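Local coordinates for protein catechol 1,2 dioxygenase (Acinetobacter radioresistens, PDB 2XSU) that probably catalyses the iron(III)-dependent intradiol cleavage of catechol by dioxygen to cis,cis-muconate, the first step of the catechol branch of the beta-ketoadipate pathway, at residues A70-L75 with G207-L212; G128-K133 with A161-N166; D135-E140 with T196-Y201; N243-E248 with G261-A266; G234-T239 with P301-E306. The protein carries 1 engineered substitution. All blocks are in the same frame, centred on the assembly; numbering follows the deposited sequence. Where two conformers were deposited one is given.

Contact 1: residues A70-L75 with G207-L212; sequences ANELGL and GTTQAL. With PIE (1,2-diacyl-sn-glycero-3-phosphoinositol), chain C.
Glu72 reaches from the loop between two helices to the first turn of helix 208-215, and its side chain runs past two threonines before its carboxylate is bound there. CB lies against the two threonine hydroxyls, 3.5 Å from Thr208 OG1 and 3.7 Å from Thr209 OG1. With CG anti to the carbonyl carbon (chi1 -81°) and the chain extended beyond it, CG stays close to both hydroxyls, 4.0 Å from Thr208 OG1, and CD comes to rest 3.5 Å from Thr208 OG1. At the tip the carboxylate divides its work. OE1 is gripped twice by one residue: Thr209 OG1 donates to it over 2.8 Å, close to the carboxylate plane on the anti side, while Thr209 N donates over 2.9 Å from above that plane. OE2 takes Thr208 N at 3.2 Å, a less straight bond also made from above the plane, and rests 3.3 Å from CA of Gly207, the N-cap residue. A water donates to Glu72 OE1 and accepts from Gln210 N, so three successive N-H groups of the first turn lead directly or through water to one carboxylate. The positive end of the helix dipole would probably favour the charged form of this buried acid. Leu75 flanks Thr209 OG1 with its CB. Beyond the pair, Leu73 O, Ala211 CB and Leu212 CD1 border the bound phospholipid. A Schellman motif at Asn71 ends helix 54-69 just before Glu72; an acidic side chain set at a helix N terminus here joins the phospholipid-binding helical region to the catalytic domain.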
# COMPACT_ATOMS: atom_id res chain seq x y z
N ALA A 70 -1.52 -4.95 8.55
CA ALA A 70 -0.87 -4.85 9.87
C ALA A 70 -0.99 -3.44 10.47
O ALA A 70 -0.53 -3.20 11.61
CB ALA A 70 0.59 -5.25 9.75
N ASN A 71 -1.63 -2.52 9.74
CA ASN A 71 -1.75 -1.10 10.09
C ASN A 71 -0.40 -0.47 10.36
O ASN A 71 -0.25 0.29 11.34
CB ASN A 71 -2.69 -0.92 11.29
CG ASN A 71 -4.15 -1.14 10.92
OD1 ASN A 71 -4.77 -2.12 11.37
ND2 ASN A 71 -4.71 -0.23 10.13
N GLU A 72 0.57 -0.76 9.50
CA GLU A 72 1.96 -0.32 9.70
C GLU A 72 2.48 0.70 8.68
O GLU A 72 3.67 1.02 8.71
CB GLU A 72 2.93 -1.51 9.77
CG GLU A 72 2.99 -2.21 11.12
CD GLU A 72 4.16 -3.21 11.26
OE1 GLU A 72 5.32 -2.81 11.06
OE2 GLU A 72 3.92 -4.40 11.60
N LEU A 73 1.63 1.17 7.77
CA LEU A 73 2.10 2.11 6.75
C LEU A 73 2.50 3.47 7.35
O LEU A 73 3.37 4.14 6.81
CB LEU A 73 1.14 2.26 5.55
CG LEU A 73 1.15 1.05 4.61
CD1 LEU A 73 0.07 1.23 3.52
CD2 LEU A 73 2.57 0.82 3.98
N GLY A 74 1.86 3.85 8.45
CA GLY A 74 2.26 5.09 9.18
C GLY A 74 3.63 4.91 9.82
O GLY A 74 4.50 5.82 9.81
N LEU A 75 3.86 3.74 10.38
CA LEU A 75 5.14 3.40 10.94
C LEU A 75 6.23 3.39 9.85
O LEU A 75 7.35 3.89 10.07
CB LEU A 75 5.04 2.04 11.65
CG LEU A 75 6.06 1.67 12.68
CD1 LEU A 75 6.15 2.76 13.75
CD2 LEU A 75 5.60 0.31 13.31
N GLY A 207 6.78 -7.80 12.58
CA GLY A 207 5.91 -7.01 11.70
C GLY A 207 6.58 -6.61 10.39
O GLY A 207 7.77 -6.88 10.17
N THR A 208 5.81 -5.94 9.53
CA THR A 208 6.27 -5.60 8.20
C THR A 208 7.35 -4.52 8.14
O THR A 208 8.25 -4.59 7.32
CB THR A 208 5.09 -5.17 7.28
OG1 THR A 208 4.35 -4.13 7.92
CG2 THR A 208 4.14 -6.36 7.01
N THR A 209 7.27 -3.53 9.03
CA THR A 209 8.27 -2.47 9.02
C THR A 209 9.67 -3.01 9.37
O THR A 209 10.64 -2.78 8.63
CB THR A 209 7.85 -1.26 9.92
OG1 THR A 209 6.53 -0.83 9.54
CG2 THR A 209 8.83 -0.11 9.72
N GLN A 210 9.74 -3.79 10.45
CA GLN A 210 11.02 -4.39 10.84
C GLN A 210 11.52 -5.38 9.78
O GLN A 210 12.72 -5.45 9.53
CB GLN A 210 10.93 -5.05 12.23
CG GLN A 210 12.33 -5.33 12.82
CD GLN A 210 13.17 -4.07 12.98
OE1 GLN A 210 12.75 -3.14 13.65
NE2 GLN A 210 14.35 -4.01 12.34
N ALA A 211 10.60 -6.08 9.11
CA ALA A 211 11.04 -6.98 8.05
C ALA A 211 11.81 -6.22 6.97
O ALA A 211 12.86 -6.69 6.48
CB ALA A 211 9.84 -7.72 7.44
N LEU A 212 11.30 -5.06 6.56
CA LEU A 212 11.97 -4.30 5.53
C LEU A 212 13.25 -3.66 6.08
O LEU A 212 14.31 -3.70 5.43
CB LEU A 212 11.01 -3.26 4.92
CG LEU A 212 11.64 -2.34 3.88
CD1 LEU A 212 12.22 -3.09 2.67
CD2 LEU A 212 10.56 -1.38 3.37
P PIE C . 9.82 -9.88 3.86
O11 PIE C . 10.32 -11.04 3.14
O12 PIE C . 10.27 -8.43 3.13
O13 PIE C . 10.75 -9.91 5.33
O14 PIE C . 8.47 -9.86 4.42
C1 PIE C . 11.55 -10.47 2.41
C2 PIE C . 10.92 -10.13 1.04
C3 PIE C . 11.16 -8.63 0.85
O31 PIE C . 10.08 -7.96 0.15
O32 PIE C . 9.96 -6.12 1.43
C31 PIE C . 10.16 -6.61 0.32
C32 PIE C . 10.48 -5.72 -0.88
C33 PIE C . 9.33 -4.75 -1.16
C34 PIE C . 9.63 -3.35 -0.62
C35 PIE C . 9.13 -2.28 -1.58
C36 PIE C . 8.48 -1.12 -0.83
C37 PIE C . 9.47 0.04 -0.71
C38 PIE C . 8.73 1.38 -0.64
C39 PIE C . 9.51 2.40 -1.18
C40 PIE C . 8.97 3.59 -1.65
C41 PIE C . 7.61 3.88 -1.61
C42 PIE C . 7.30 4.91 -0.52
O21 PIE C . 11.42 -10.94 -0.10
O22 PIE C . 13.64 -11.14 0.36
C21 PIE C . 12.76 -10.86 -0.45
C22 PIE C . 13.20 -10.51 -1.88
C23 PIE C . 12.35 -9.51 -2.67
C24 PIE C . 12.93 -9.31 -4.08
C25 PIE C . 13.29 -7.85 -4.34
C26 PIE C . 12.04 -6.99 -4.48
C27 PIE C . 12.38 -5.55 -4.84
C28 PIE C . 11.23 -4.61 -4.49
C29 PIE C . 10.31 -4.39 -5.70
C47 PIE C . 9.31 -3.26 -5.45
C48 PIE C . 8.41 -3.10 -6.67
C49 PIE C . 7.78 -1.71 -6.72
C50 PIE C . 6.31 -1.76 -7.16
C51 PIE C . 5.33 -1.71 -5.97
C1' PIE C . 6.42 -11.94 6.69
C2' PIE C . 6.20 -13.11 5.79
C3' PIE C . 7.50 -13.41 5.03
C4' PIE C . 7.97 -12.23 4.28
C5' PIE C . 8.14 -11.01 5.19
C6' PIE C . 6.80 -10.69 5.90
O1' PIE C . 5.20 -11.60 7.36
O2' PIE C . 5.83 -14.28 6.51
O3' PIE C . 7.33 -14.52 4.14
O4' PIE C . 8.11 -12.03 2.89
O6' PIE C . 6.99 -9.59 6.80
C52 PIE C . 5.57 -0.52 -5.03
C53 PIE C . 4.88 0.75 -5.53
C54 PIE C . 3.35 0.62 -5.49
C55 PIE C . 2.70 1.91 -4.99
C43 PIE C . 6.89 4.26 0.80
C44 PIE C . 5.63 4.89 1.40
C45 PIE C . 5.83 5.19 2.89
C46 PIE C . 4.88 4.36 3.73
O HOH W 1 7.54 -3.93 12.32

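Contact 2: residues G128-K133 with A161-N166; sequences GSESDK and ANSLGN
Glu130 holds Ser163 through both carboxylate oxygens. OE1 presents its syn lone pair to Ser163 N, which donates over 2.9 Å; the same N-H makes a second, weak bond to OE2. The hydroxyl comes from another direction: Ser163 OG donates to Glu130 OE2 over 2.8 Å from well above the carboxylate plane, 62° out of it. OG can rise there because it stands between the backbone N and the carbonyl carbon of its own residue (chi1 81°). Asn162 flanks the acid, with its CB 3.4 Å from Glu130 OE1 and its amide plane only 24° from that of the carboxylate, although the two side chains cross at about a right angle. Lys133 lends an aliphatic neighbour, CE lying 3.9 Å from Ser163 OG.

A second shell fixes the serine. Asn162 OD1 accepts from Leu164 N at 2.9 Å, an Asx turn, and from Asn166 N at 3.0 Å, the two donors arriving from opposite faces of the amide. A type I turn from Asn162 to Gly165 completes the loop, and another from Gly128 to Ser131 carries Glu130. Gln174 and Leu179 pack against Asn162, and Val134 against Ser163. This surface contact therefore joins the loop that leads from strand 122-124 to strand 136-145 with the one between strands 155-159 and 180-184, just before the iron ligand Tyr167.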
# COMPACT_ATOMS: atom_id res chain seq x y z
N GLY A 128 -1.14 4.24 37.69
CA GLY A 128 -0.42 3.71 38.85
C GLY A 128 -0.09 2.22 38.79
O GLY A 128 0.53 1.67 39.73
N SER A 129 -0.48 1.55 37.69
CA SER A 129 -0.27 0.09 37.56
C SER A 129 1.19 -0.32 37.41
O SER A 129 1.51 -1.52 37.51
CB SER A 129 -1.08 -0.50 36.41
OG SER A 129 -0.64 0.01 35.15
N GLU A 130 2.06 0.66 37.17
CA GLU A 130 3.50 0.40 37.08
C GLU A 130 4.30 1.07 38.20
O GLU A 130 5.51 1.22 38.09
CB GLU A 130 4.05 0.88 35.72
CG GLU A 130 3.39 0.23 34.52
CD GLU A 130 4.17 0.45 33.22
OE1 GLU A 130 4.52 1.62 32.92
OE2 GLU A 130 4.42 -0.54 32.49
N SER A 131 3.65 1.45 39.29
CA SER A 131 4.29 2.30 40.30
C SER A 131 5.48 1.63 41.00
O SER A 131 6.33 2.32 41.55
CB SER A 131 3.27 2.83 41.31
OG SER A 131 2.71 1.75 42.04
N ASP A 132 5.53 0.30 40.97
CA ASP A 132 6.64 -0.43 41.61
C ASP A 132 7.71 -0.83 40.60
O ASP A 132 8.65 -1.57 40.95
CB ASP A 132 6.13 -1.67 42.36
CG ASP A 132 5.28 -1.33 43.58
OD1 ASP A 132 5.42 -0.24 44.19
OD2 ASP A 132 4.44 -2.20 43.94
N LYS A 133 7.62 -0.34 39.36
CA LYS A 133 8.58 -0.77 38.34
C LYS A 133 9.08 0.29 37.37
O LYS A 133 9.81 -0.02 36.42
CB LYS A 133 8.06 -1.97 37.55
CG LYS A 133 6.81 -1.71 36.73
CD LYS A 133 6.35 -3.04 36.13
CE LYS A 133 5.28 -2.85 35.08
NZ LYS A 133 4.83 -4.17 34.47
N ALA A 161 4.69 6.45 25.77
CA ALA A 161 4.79 5.01 26.08
C ALA A 161 4.94 4.69 27.56
O ALA A 161 5.45 5.52 28.38
CB ALA A 161 5.95 4.39 25.30
N ASN A 162 4.51 3.49 27.90
CA ASN A 162 4.71 2.96 29.27
C ASN A 162 6.13 2.41 29.49
O ASN A 162 7.02 2.61 28.65
CB ASN A 162 3.60 1.94 29.65
CG ASN A 162 3.79 0.57 29.01
OD1 ASN A 162 4.72 0.32 28.22
ND2 ASN A 162 2.89 -0.35 29.38
N SER A 163 6.33 1.71 30.62
CA SER A 163 7.68 1.25 31.00
C SER A 163 8.24 0.15 30.10
O SER A 163 9.45 -0.13 30.17
CB SER A 163 7.70 0.76 32.46
OG SER A 163 7.20 -0.55 32.57
N LEU A 164 7.37 -0.41 29.26
CA LEU A 164 7.73 -1.46 28.30
C LEU A 164 7.84 -0.92 26.87
O LEU A 164 8.12 -1.68 25.92
CB LEU A 164 6.73 -2.64 28.38
CG LEU A 164 6.40 -3.20 29.77
CD1 LEU A 164 5.45 -4.41 29.67
CD2 LEU A 164 7.63 -3.57 30.52
N GLY A 165 7.61 0.39 26.70
CA GLY A 165 7.63 1.02 25.38
C GLY A 165 6.33 0.85 24.60
O GLY A 165 6.34 1.02 23.37
N ASN A 166 5.22 0.59 25.30
CA ASN A 166 3.90 0.37 24.66
C ASN A 166 2.92 1.51 24.92
O ASN A 166 2.95 2.14 25.99
CB ASN A 166 3.26 -0.96 25.14
CG ASN A 166 4.12 -2.20 24.83
OD1 ASN A 166 4.22 -3.13 25.65
ND2 ASN A 166 4.73 -2.22 23.66

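Contact 3: residues D135-E140 with T196-Y201; sequences DTLIIE and TMPVGY. With FE (Fe (III) ion), chain B.
Two rings of segment 196-201 are put to different uses: Pro198 sets its CD 4.1 Å from CD2 of Leu137, whereas the Tyr201 ring lies well away from segment 135-140 and reaches the metal. Val199 O and the ferric iron both lie in the plane of the Tyr201 ring, at its edge, and OH binds the iron at 2.4 Å. A water, Tyr167, His225 and His227 are the other ligands, and the rings of Tyr167 and His225 meet that of Tyr201. Next to Pro198, Met197 bends at chi2 and chi3, and its side chain crosses that of Leu137 at about a right angle, with SD 4.0 Å from Leu137 CD1 and equally near CD2. Met197 CG touches CB of Asp135, whose OD2 forms a salt bridge with Lys285. One backbone bond ties the segments, Met197 N to Asp135 O at 3.0 Å and nearly straight; Thr196 CA adds a CA-H...O contact to the same oxygen at 3.4 Å. Thr136 and Thr196 form an antiparallel non-hydrogen-bonded pair with diverging side chains. Here strand 190-196 finishes its pairing with strand 136-145, which runs between it and the parallel strand 284-293, and the chain departs toward strand 201-202.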
# COMPACT_ATOMS: atom_id res chain seq x y z
N ASP A 135 10.16 4.78 37.17
CA ASP A 135 10.33 6.09 37.83
C ASP A 135 9.11 6.98 37.58
O ASP A 135 8.53 7.00 36.48
CB ASP A 135 11.56 6.84 37.30
CG ASP A 135 12.88 6.20 37.70
OD1 ASP A 135 12.91 5.40 38.65
OD2 ASP A 135 13.89 6.57 37.07
N THR A 136 8.73 7.71 38.62
CA THR A 136 7.77 8.81 38.49
C THR A 136 8.44 9.99 37.78
O THR A 136 9.63 10.28 37.98
CB THR A 136 7.32 9.27 39.90
OG1 THR A 136 6.57 8.21 40.51
CG2 THR A 136 6.44 10.47 39.81
N LEU A 137 7.69 10.64 36.88
CA LEU A 137 8.15 11.83 36.16
C LEU A 137 7.12 12.94 36.30
O LEU A 137 5.94 12.70 36.07
CB LEU A 137 8.32 11.51 34.65
CG LEU A 137 8.55 12.70 33.72
CD1 LEU A 137 9.88 13.41 34.01
CD2 LEU A 137 8.54 12.19 32.27
N ILE A 138 7.58 14.13 36.68
CA ILE A 138 6.78 15.35 36.56
C ILE A 138 7.29 16.16 35.38
O ILE A 138 8.52 16.43 35.27
CB ILE A 138 6.86 16.20 37.84
CG1 ILE A 138 6.11 15.47 38.97
CG2 ILE A 138 6.31 17.62 37.57
CD1 ILE A 138 6.23 16.09 40.37
N ILE A 139 6.37 16.53 34.49
CA ILE A 139 6.67 17.43 33.39
C ILE A 139 5.94 18.71 33.65
O ILE A 139 4.74 18.69 33.96
CB ILE A 139 6.13 16.90 32.03
CG1 ILE A 139 6.58 15.46 31.81
CG2 ILE A 139 6.55 17.81 30.90
CD1 ILE A 139 5.88 14.78 30.62
N GLU A 140 6.63 19.84 33.51
CA GLU A 140 5.92 21.12 33.58
C GLU A 140 6.49 22.18 32.68
O GLU A 140 7.65 22.08 32.23
CB GLU A 140 5.74 21.62 35.00
CG GLU A 140 6.95 22.08 35.72
CD GLU A 140 6.68 22.24 37.23
OE1 GLU A 140 7.62 22.11 38.01
OE2 GLU A 140 5.54 22.49 37.65
N THR A 196 4.86 8.84 34.31
CA THR A 196 5.97 7.90 34.48
C THR A 196 6.97 8.09 33.35
O THR A 196 6.61 8.64 32.29
CB THR A 196 5.51 6.44 34.53
OG1 THR A 196 4.68 6.13 33.40
CG2 THR A 196 4.71 6.20 35.81
N MET A 197 8.22 7.71 33.59
CA MET A 197 9.28 7.87 32.58
C MET A 197 9.02 6.98 31.36
O MET A 197 8.96 5.78 31.53
CB MET A 197 10.63 7.48 33.19
CG MET A 197 11.30 8.56 34.05
SD MET A 197 11.78 10.05 33.14
CE MET A 197 11.91 9.41 31.42
N PRO A 198 8.84 7.57 30.15
CA PRO A 198 8.74 6.69 28.98
C PRO A 198 10.06 6.03 28.63
O PRO A 198 11.13 6.60 28.87
CB PRO A 198 8.35 7.66 27.86
CG PRO A 198 8.96 8.94 28.24
CD PRO A 198 8.79 8.99 29.77
N VAL A 199 9.98 4.81 28.11
CA VAL A 199 11.15 4.15 27.54
C VAL A 199 11.00 4.15 26.02
O VAL A 199 9.90 4.17 25.50
CB VAL A 199 11.29 2.72 28.13
CG1 VAL A 199 10.28 1.79 27.55
CG2 VAL A 199 12.67 2.19 27.93
N GLY A 200 12.14 4.22 25.33
CA GLY A 200 12.13 4.09 23.88
C GLY A 200 11.73 2.66 23.52
O GLY A 200 11.70 1.77 24.36
N TYR A 201 11.48 2.44 22.25
CA TYR A 201 10.90 1.18 21.81
C TYR A 201 11.27 0.93 20.38
O TYR A 201 11.64 1.86 19.66
CB TYR A 201 9.37 1.26 21.95
CG TYR A 201 8.75 2.48 21.28
CD1 TYR A 201 8.35 2.45 19.94
CD2 TYR A 201 8.52 3.65 22.00
CE1 TYR A 201 7.75 3.53 19.33
CE2 TYR A 201 7.92 4.76 21.41
CZ TYR A 201 7.55 4.71 20.07
OH TYR A 201 6.97 5.80 19.45
FE FE B . 5.91 7.85 20.02
O HOH W 2 5.03 7.24 18.16

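Contact 4: residues N243-E248 with G261-A266; sequences NIEGDE and GLVATA
Asn243 and Ile244 pair with Val263 and Ala264 as neighbouring parallel strands, through three nearly straight backbone bonds: Asn243 N to Leu262 O, Ala264 N to Asn243 O and Glu245 N to Ala264 O, each 2.8 Å. The pair belongs to the mixed sheet of the intradiol dioxygenase catalytic domain, and a connection without helix or strand links its two strands. Ala264 O also meets CA of Ile244 at 3.3 Å in a CA-H...O contact. Ile244 and Ala264 share one face of the sheet, where both pack on Ile287 of strand 284-293. With its CG2 anti to the backbone N, Ile244 turns that methyl toward Ala266, 4.2 Å from its CB. Asn243 and Val263 occupy the other face, and there Asn243 packs against the iron ligand His225. Past the pairing, a type II turn from Ile244 to Asp247 carries the chain away, with Gly246 at positive phi. Exposed Glu245 rests its CB 3.9 Å from Thr265 OG1, and its chain bends at chi2 (59°) toward the face that carries Asn243 and Val263. This bend brings the carboxylate to an apolar neighbour, OE1 lying 3.4 Å from CG1 of Val263.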
# COMPACT_ATOMS: atom_id res chain seq x y z
N ASN A 243 12.65 14.82 23.52
CA ASN A 243 13.44 13.63 23.77
C ASN A 243 14.21 13.86 25.05
O ASN A 243 14.23 14.99 25.57
CB ASN A 243 14.45 13.41 22.66
CG ASN A 243 13.81 12.94 21.40
OD1 ASN A 243 13.36 11.79 21.31
ND2 ASN A 243 13.71 13.84 20.43
N ILE A 244 14.74 12.77 25.60
CA ILE A 244 15.40 12.84 26.90
C ILE A 244 16.87 12.56 26.73
O ILE A 244 17.26 11.52 26.15
CB ILE A 244 14.74 11.85 27.89
CG1 ILE A 244 13.26 12.22 28.08
CG2 ILE A 244 15.49 11.86 29.25
CD1 ILE A 244 12.47 11.27 28.92
N GLU A 245 17.70 13.49 27.22
CA GLU A 245 19.15 13.39 27.14
C GLU A 245 19.58 12.11 27.85
O GLU A 245 19.00 11.73 28.88
CB GLU A 245 19.79 14.61 27.81
CG GLU A 245 21.27 14.76 27.58
CD GLU A 245 21.66 14.87 26.11
OE1 GLU A 245 21.33 15.88 25.47
OE2 GLU A 245 22.32 13.93 25.61
N GLY A 246 20.56 11.41 27.26
CA GLY A 246 21.01 10.14 27.87
C GLY A 246 20.61 8.86 27.16
O GLY A 246 21.10 7.78 27.50
N ASP A 247 19.67 8.99 26.23
CA ASP A 247 19.15 7.80 25.55
C ASP A 247 20.16 7.33 24.49
O ASP A 247 20.71 8.13 23.73
CB ASP A 247 17.80 8.13 24.88
CG ASP A 247 17.01 6.88 24.53
OD1 ASP A 247 17.44 6.14 23.63
OD2 ASP A 247 15.94 6.66 25.14
N GLU A 248 20.37 6.02 24.46
CA GLU A 248 21.22 5.36 23.45
C GLU A 248 20.87 5.82 22.03
O GLU A 248 21.78 5.97 21.19
CB GLU A 248 21.04 3.84 23.58
CG GLU A 248 21.80 3.03 22.58
CD GLU A 248 21.58 1.52 22.73
OE1 GLU A 248 20.61 1.07 23.39
OE2 GLU A 248 22.38 0.79 22.12
N GLY A 261 16.70 21.93 20.32
CA GLY A 261 15.58 22.67 20.86
C GLY A 261 14.56 21.74 21.47
O GLY A 261 13.72 22.19 22.25
N LEU A 262 14.63 20.44 21.12
CA LEU A 262 13.64 19.48 21.60
C LEU A 262 14.27 18.38 22.43
O LEU A 262 13.69 17.30 22.59
CB LEU A 262 12.87 18.84 20.43
CG LEU A 262 12.11 19.82 19.53
CD1 LEU A 262 11.34 19.01 18.47
CD2 LEU A 262 11.16 20.71 20.35
N VAL A 263 15.48 18.62 22.96
CA VAL A 263 16.09 17.65 23.89
C VAL A 263 16.01 18.21 25.30
O VAL A 263 16.47 19.33 25.57
CB VAL A 263 17.55 17.34 23.51
CG1 VAL A 263 18.13 16.27 24.44
CG2 VAL A 263 17.62 16.85 22.01
N ALA A 264 15.40 17.45 26.19
CA ALA A 264 15.25 17.82 27.58
C ALA A 264 16.10 16.94 28.49
O ALA A 264 16.33 15.76 28.22
CB ALA A 264 13.76 17.71 27.99
N THR A 265 16.57 17.53 29.59
CA THR A 265 17.31 16.80 30.61
C THR A 265 16.38 16.47 31.78
O THR A 265 15.70 17.36 32.32
CB THR A 265 18.51 17.66 31.09
OG1 THR A 265 19.40 17.87 29.98
CG2 THR A 265 19.28 16.95 32.19
N ALA A 266 16.34 15.20 32.15
CA ALA A 266 15.53 14.75 33.30
C ALA A 266 16.36 14.98 34.55
O ALA A 266 17.42 14.34 34.71
CB ALA A 266 15.18 13.30 33.15

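Contact 5: residues G234-T239 with P301-E306; sequences GYRKLT and PSSEVE
Arg236 and Lys237, on the approach to strand 238-244, meet Pro301, Ser303 and Glu304 of the C-terminal tail in a polar surface contact near the second subunit. Arg236 NH2 donates to Pro301 O over 2.8 Å in an almost straight bond; the oxygen lies in the guanidinium plane, while the donor stands above the carbonyl plane, 43° out of it. A water accepts from Arg236 NE and donates to Pro301 O, so the same carbonyl is held twice. Ser303 CB covers one face of the guanidinium, 3.8 Å above its plane and offset toward the rim. The serine hydroxyl, set between its own backbone N and carbonyl carbon (chi1 65°), donates to Lys237 O over 2.6 Å in the carbonyl plane, on a lone pair. Glu304 crosses Lys237 at about a right angle, and Glu304 CG lies 3.6 Å from Lys237 CB. A second water accepts from Lys237 N and can donate to Glu304 OE2; a third donates to Ser303 O and pairs with Thr239 OG1.

Arg236 NH2 also forms a salt bridge with Asp94, and Lys237 makes a cation-pi contact with Phe229. Farther along the tail, Val305 packs on Trp58 of the second subunit and Glu306 forms a salt bridge with its Lys59. With Lys237 NZ and Glu304 OE2 5.8 Å apart, the tail is held here mainly through carbonyl oxygens and waters; the pair's opposite charges could add a weak attraction.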
# COMPACT_ATOMS: atom_id res chain seq x y z
N GLY A 234 -6.03 32.06 18.00
CA GLY A 234 -5.12 33.09 17.53
C GLY A 234 -3.68 32.68 17.27
O GLY A 234 -2.86 33.50 16.83
N TYR A 235 -3.36 31.42 17.57
CA TYR A 235 -2.00 30.88 17.40
C TYR A 235 -1.94 29.68 16.45
O TYR A 235 -2.92 28.94 16.29
CB TYR A 235 -1.38 30.53 18.76
CG TYR A 235 -1.20 31.75 19.63
CD1 TYR A 235 -0.01 32.49 19.60
CD2 TYR A 235 -2.24 32.19 20.47
CE1 TYR A 235 0.15 33.64 20.39
CE2 TYR A 235 -2.09 33.33 21.26
CZ TYR A 235 -0.90 34.05 21.21
OH TYR A 235 -0.74 35.18 21.98
N ARG A 236 -0.76 29.50 15.84
CA ARG A 236 -0.52 28.38 14.95
C ARG A 236 -0.41 27.08 15.77
O ARG A 236 0.37 27.03 16.71
CB ARG A 236 0.79 28.59 14.19
CG ARG A 236 0.87 29.92 13.42
CD ARG A 236 2.14 29.95 12.57
NE ARG A 236 2.02 29.18 11.32
CZ ARG A 236 3.01 28.46 10.79
NH1 ARG A 236 4.16 28.33 11.43
NH2 ARG A 236 2.83 27.83 9.64
N LYS A 237 -1.16 26.06 15.38
CA LYS A 237 -1.09 24.74 16.05
C LYS A 237 0.31 24.13 15.88
O LYS A 237 0.92 24.22 14.79
CB LYS A 237 -2.13 23.78 15.51
CG LYS A 237 -2.21 22.47 16.30
CD LYS A 237 -3.43 21.67 15.88
CE LYS A 237 -3.63 20.43 16.79
NZ LYS A 237 -5.00 19.85 16.59
N LEU A 238 0.78 23.51 16.95
CA LEU A 238 2.12 22.94 16.98
C LEU A 238 2.07 21.45 17.20
O LEU A 238 1.39 20.98 18.12
CB LEU A 238 2.95 23.59 18.08
CG LEU A 238 4.35 23.00 18.38
CD1 LEU A 238 5.29 23.17 17.19
CD2 LEU A 238 4.97 23.61 19.62
N THR A 239 2.80 20.71 16.36
CA THR A 239 3.03 19.28 16.56
C THR A 239 4.49 19.13 16.93
O THR A 239 5.38 19.51 16.17
CB THR A 239 2.74 18.46 15.29
OG1 THR A 239 1.36 18.63 14.90
CG2 THR A 239 3.04 16.93 15.52
N PRO A 301 1.35 30.05 6.19
CA PRO A 301 0.84 28.74 5.79
C PRO A 301 0.18 28.04 6.98
O PRO A 301 0.52 28.31 8.14
CB PRO A 301 2.10 27.96 5.38
CG PRO A 301 3.14 29.01 5.11
CD PRO A 301 2.81 30.16 6.00
N SER A 302 -0.77 27.15 6.70
CA SER A 302 -1.41 26.39 7.78
C SER A 302 -0.36 25.50 8.48
O SER A 302 0.54 24.97 7.81
CB SER A 302 -2.57 25.54 7.25
OG SER A 302 -3.28 24.94 8.32
N SER A 303 -0.47 25.38 9.81
CA SER A 303 0.39 24.44 10.55
C SER A 303 -0.41 23.23 11.06
O SER A 303 0.10 22.41 11.84
CB SER A 303 1.12 25.14 11.70
OG SER A 303 0.19 25.59 12.67
N GLU A 304 -1.66 23.14 10.59
CA GLU A 304 -2.56 22.04 10.92
C GLU A 304 -2.62 21.00 9.80
O GLU A 304 -2.64 21.35 8.62
CB GLU A 304 -3.96 22.59 11.18
CG GLU A 304 -4.04 23.47 12.43
CD GLU A 304 -5.38 24.15 12.60
OE1 GLU A 304 -6.27 24.02 11.73
OE2 GLU A 304 -5.55 24.83 13.63
N VAL A 305 -2.64 19.73 10.18
CA VAL A 305 -2.57 18.65 9.20
C VAL A 305 -3.79 17.75 9.39
O VAL A 305 -3.97 17.17 10.46
CB VAL A 305 -1.27 17.83 9.41
CG1 VAL A 305 -1.23 16.60 8.53
CG2 VAL A 305 -0.04 18.71 9.14
N GLU A 306 -4.64 17.65 8.37
CA GLU A 306 -5.71 16.63 8.33
C GLU A 306 -5.10 15.24 8.12
O GLU A 306 -4.28 15.02 7.23
CB GLU A 306 -6.70 16.90 7.18
CG GLU A 306 -7.39 18.24 7.25
CD GLU A 306 -8.27 18.53 6.03
OE1 GLU A 306 -8.05 17.93 4.94
OE2 GLU A 306 -9.19 19.38 6.17
O HOH W 3 -0.78 29.14 10.35
O HOH W 4 -3.37 26.78 13.67
O HOH W 5 -0.11 20.76 14.11

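In the fold
Contacts 2, 3 and 4 gather on the iron side of the catalytic domain. Contacts 2 and 3, their centres 9 Å apart, interlock along the chain and touch where Val199 CG1 packs on the turn at Asn162 to Gly165. Contact 3, which supplies the ligand Tyr201, meets contact 4 through Met197 and Ile244, with centres 11 Å apart. Contact 1 brings the side chain of Leu75 to about 8 Å from the iron and also borders the phospholipid, so it lies between the metal site and the lipid. Contact 5 shares strand 238-244 with contact 4, although their centres are 25 Å apart. Contacts 1 and 5, on opposite sides of the chain's centre, both reach the second subunit.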